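Side-chain contact in contact-dependent inhibitor A (Escherichia coli NC101, PDB 5I4Q), which probably acts as the toxin domain by which one bacterium inhibits a neighbouring competitor upon direct cell contact: residues I10-G14 with D15-V19. Numbering follows the deposited sequence.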
loop_
_atom_site.group_PDB
_atom_site.type_symbol
_atom_site.label_atom_id
_atom_site.label_comp_id
_atom_site.label_asym_id
_atom_site.label_seq_id
_atom_site.Cartn_x
_atom_site.Cartn_y
_atom_site.Cartn_z
ATOM N N ILE A 10 -18.155 -32.423 7.679
ATOM C CA ILE A 10 -17.933 -31.727 8.936
ATOM C C ILE A 10 -19.283 -31.738 9.681
ATOM O O ILE A 10 -20.325 -31.304 9.148
ATOM C CB ILE A 10 -17.405 -30.290 8.698
ATOM C CG1 ILE A 10 -15.998 -30.344 8.058
ATOM C CG2 ILE A 10 -17.358 -29.501 10.002
ATOM C CD1 ILE A 10 -15.382 -29.013 7.593
ATOM N N SER A 11 -19.261 -32.262 10.904
ATOM C CA SER A 11 -20.458 -32.319 11.759
ATOM C C SER A 11 -20.489 -31.134 12.700
ATOM O O SER A 11 -19.438 -30.640 13.135
ATOM C CB SER A 11 -20.484 -33.602 12.594
ATOM O OG SER A 11 -20.173 -34.699 11.779
ATOM N N PHE A 12 -21.705 -30.709 13.016
ATOM C CA PHE A 12 -21.946 -29.572 13.876
ATOM C C PHE A 12 -23.006 -29.966 14.894
ATOM O O PHE A 12 -24.113 -30.313 14.512
ATOM C CB PHE A 12 -22.447 -28.392 13.037
ATOM C CG PHE A 12 -22.711 -27.156 13.830
ATOM C CD1 PHE A 12 -21.710 -26.593 14.596
ATOM C CD2 PHE A 12 -23.957 -26.557 13.817
ATOM C CE1 PHE A 12 -21.931 -25.444 15.342
ATOM C CE2 PHE A 12 -24.197 -25.413 14.557
ATOM C CZ PHE A 12 -23.178 -24.850 15.316
ATOM N N ASP A 13 -22.673 -29.886 16.179
ATOM C CA ASP A 13 -23.635 -30.177 17.235
ATOM C C ASP A 13 -24.128 -28.911 17.986
ATOM O O ASP A 13 -24.585 -29.025 19.096
ATOM C CB ASP A 13 -23.008 -31.177 18.214
ATOM C CG ASP A 13 -21.847 -30.590 18.959
ATOM O OD1 ASP A 13 -21.636 -29.363 18.845
ATOM O OD2 ASP A 13 -21.131 -31.325 19.659
ATOM N N GLY A 14 -24.032 -27.720 17.404
ATOM C CA GLY A 14 -24.411 -26.484 18.107
ATOM C C GLY A 14 -23.233 -25.811 18.814
ATOM O O GLY A 14 -23.175 -24.569 18.909
ATOM N N ASP A 15 -22.289 -26.619 19.307
ATOM C CA ASP A 15 -21.131 -26.115 20.063
ATOM C C ASP A 15 -19.809 -26.285 19.354
ATOM O O ASP A 15 -18.900 -25.545 19.618
ATOM C CB ASP A 15 -20.968 -26.863 21.388
ATOM C CG ASP A 15 -22.209 -26.824 22.255
ATOM O OD1 ASP A 15 -22.623 -25.725 22.655
ATOM O OD2 ASP A 15 -22.750 -27.912 22.564
ATOM N N PHE A 16 -19.670 -27.332 18.553
ATOM C CA PHE A 16 -18.394 -27.687 17.939
ATOM C C PHE A 16 -18.565 -28.118 16.505
ATOM O O PHE A 16 -19.597 -28.654 16.133
ATOM C CB PHE A 16 -17.701 -28.852 18.656
ATOM C CG PHE A 16 -17.296 -28.548 20.053
ATOM C CD1 PHE A 16 -16.158 -27.816 20.311
ATOM C CD2 PHE A 16 -18.046 -29.004 21.116
ATOM C CE1 PHE A 16 -15.772 -27.529 21.613
ATOM C CE2 PHE A 16 -17.670 -28.729 22.429
ATOM C CZ PHE A 16 -16.533 -27.987 22.684
ATOM N N TYR A 17 -17.522 -27.889 15.711
ATOM C CA TYR A 17 -17.428 -28.480 14.412
ATOM C C TYR A 17 -16.389 -29.600 14.524
ATOM O O TYR A 17 -15.295 -29.391 15.082
ATOM C CB TYR A 17 -16.984 -27.429 13.347
ATOM C CG TYR A 17 -17.997 -26.348 12.998
ATOM C CD1 TYR A 17 -19.060 -26.609 12.137
ATOM C CD2 TYR A 17 -17.890 -25.057 13.539
ATOM C CE1 TYR A 17 -19.980 -25.609 11.806
ATOM C CE2 TYR A 17 -18.808 -24.075 13.248
ATOM C CZ TYR A 17 -19.844 -24.341 12.370
ATOM O OH TYR A 17 -20.728 -23.332 12.078
ATOM N N THR A 18 -16.697 -30.760 13.947
ATOM C CA THR A 18 -15.887 -31.934 14.169
ATOM C C THR A 18 -15.704 -32.669 12.877
ATOM O O THR A 18 -16.629 -32.723 12.073
ATOM C CB THR A 18 -16.561 -32.895 15.214
ATOM O OG1 THR A 18 -17.826 -33.307 14.711
ATOM C CG2 THR A 18 -16.853 -32.226 16.558
ATOM N N VAL A 19 -14.517 -33.242 12.688
ATOM C CA VAL A 19 -14.217 -34.101 11.533
ATOM C C VAL A 19 -12.821 -34.719 11.707
ATOM O O VAL A 19 -11.912 -34.026 12.210
ATOM C CB VAL A 19 -14.290 -33.319 10.209
ATOM C CG1 VAL A 19 -13.232 -32.252 10.177
ATOM C CG2 VAL A 19 -14.117 -34.224 8.985
#
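Asp13 OD1 is gripped by two backbone N-H groups of the turn. Phe16 N binds it at 2.8 Å on the syn side, somewhat out of the carboxylate plane, while Asp15 N, at 2.9 Å, meets it nearly along its C-O axis; the two donors come from opposite faces of that plane. A chi1 of 66° sets CG between the backbone N and carbonyl carbon and swings the carboxylate back over the turn, as in an Asx turn, where a short acidic side chain reaches just the amides that follow it. Gly14 suits the bend because its positive phi would press a CB against the preceding carbonyl oxygen. Asp13 N closes the loop with a weak bond to Phe16 O.

Beyond the turn the strands pair antiparallel. Ser11 and Thr18 form a hydrogen-bonded pair, Ser11 N donating to Thr18 O and Thr18 N to Ser11 O, each over 2.9 Å. Thr18 OG1 adds a weak bond to Ser11 O, and its branched side chain suits an extended strand. On the other face, the non-hydrogen-bonded pair Phe12 and Tyr17 make an offset stack with centroids 4.5 Å apart and planes at 23°. Phe12 CD1 lies over the Tyr17 ring toward its rim, 3.4 Å from Tyr17 CE1; Gly14 N sits over the opposite face of the Phe12 ring. The Tyr17 hydroxyl bonds to Glu30 on helix 26-34, anchoring the hairpin to it. At the far end Ile10 CG1 packs 4.0 Å from Val19 CG1, and both residues rest on Phe41 of helix 40-48.

Asp15 OD2 lies 4.1 Å from Asp13 OD1, and this like charge would tend to raise the cost of ionising both acids, whereas the two amide donors probably stabilise Asp13 as the carboxylate.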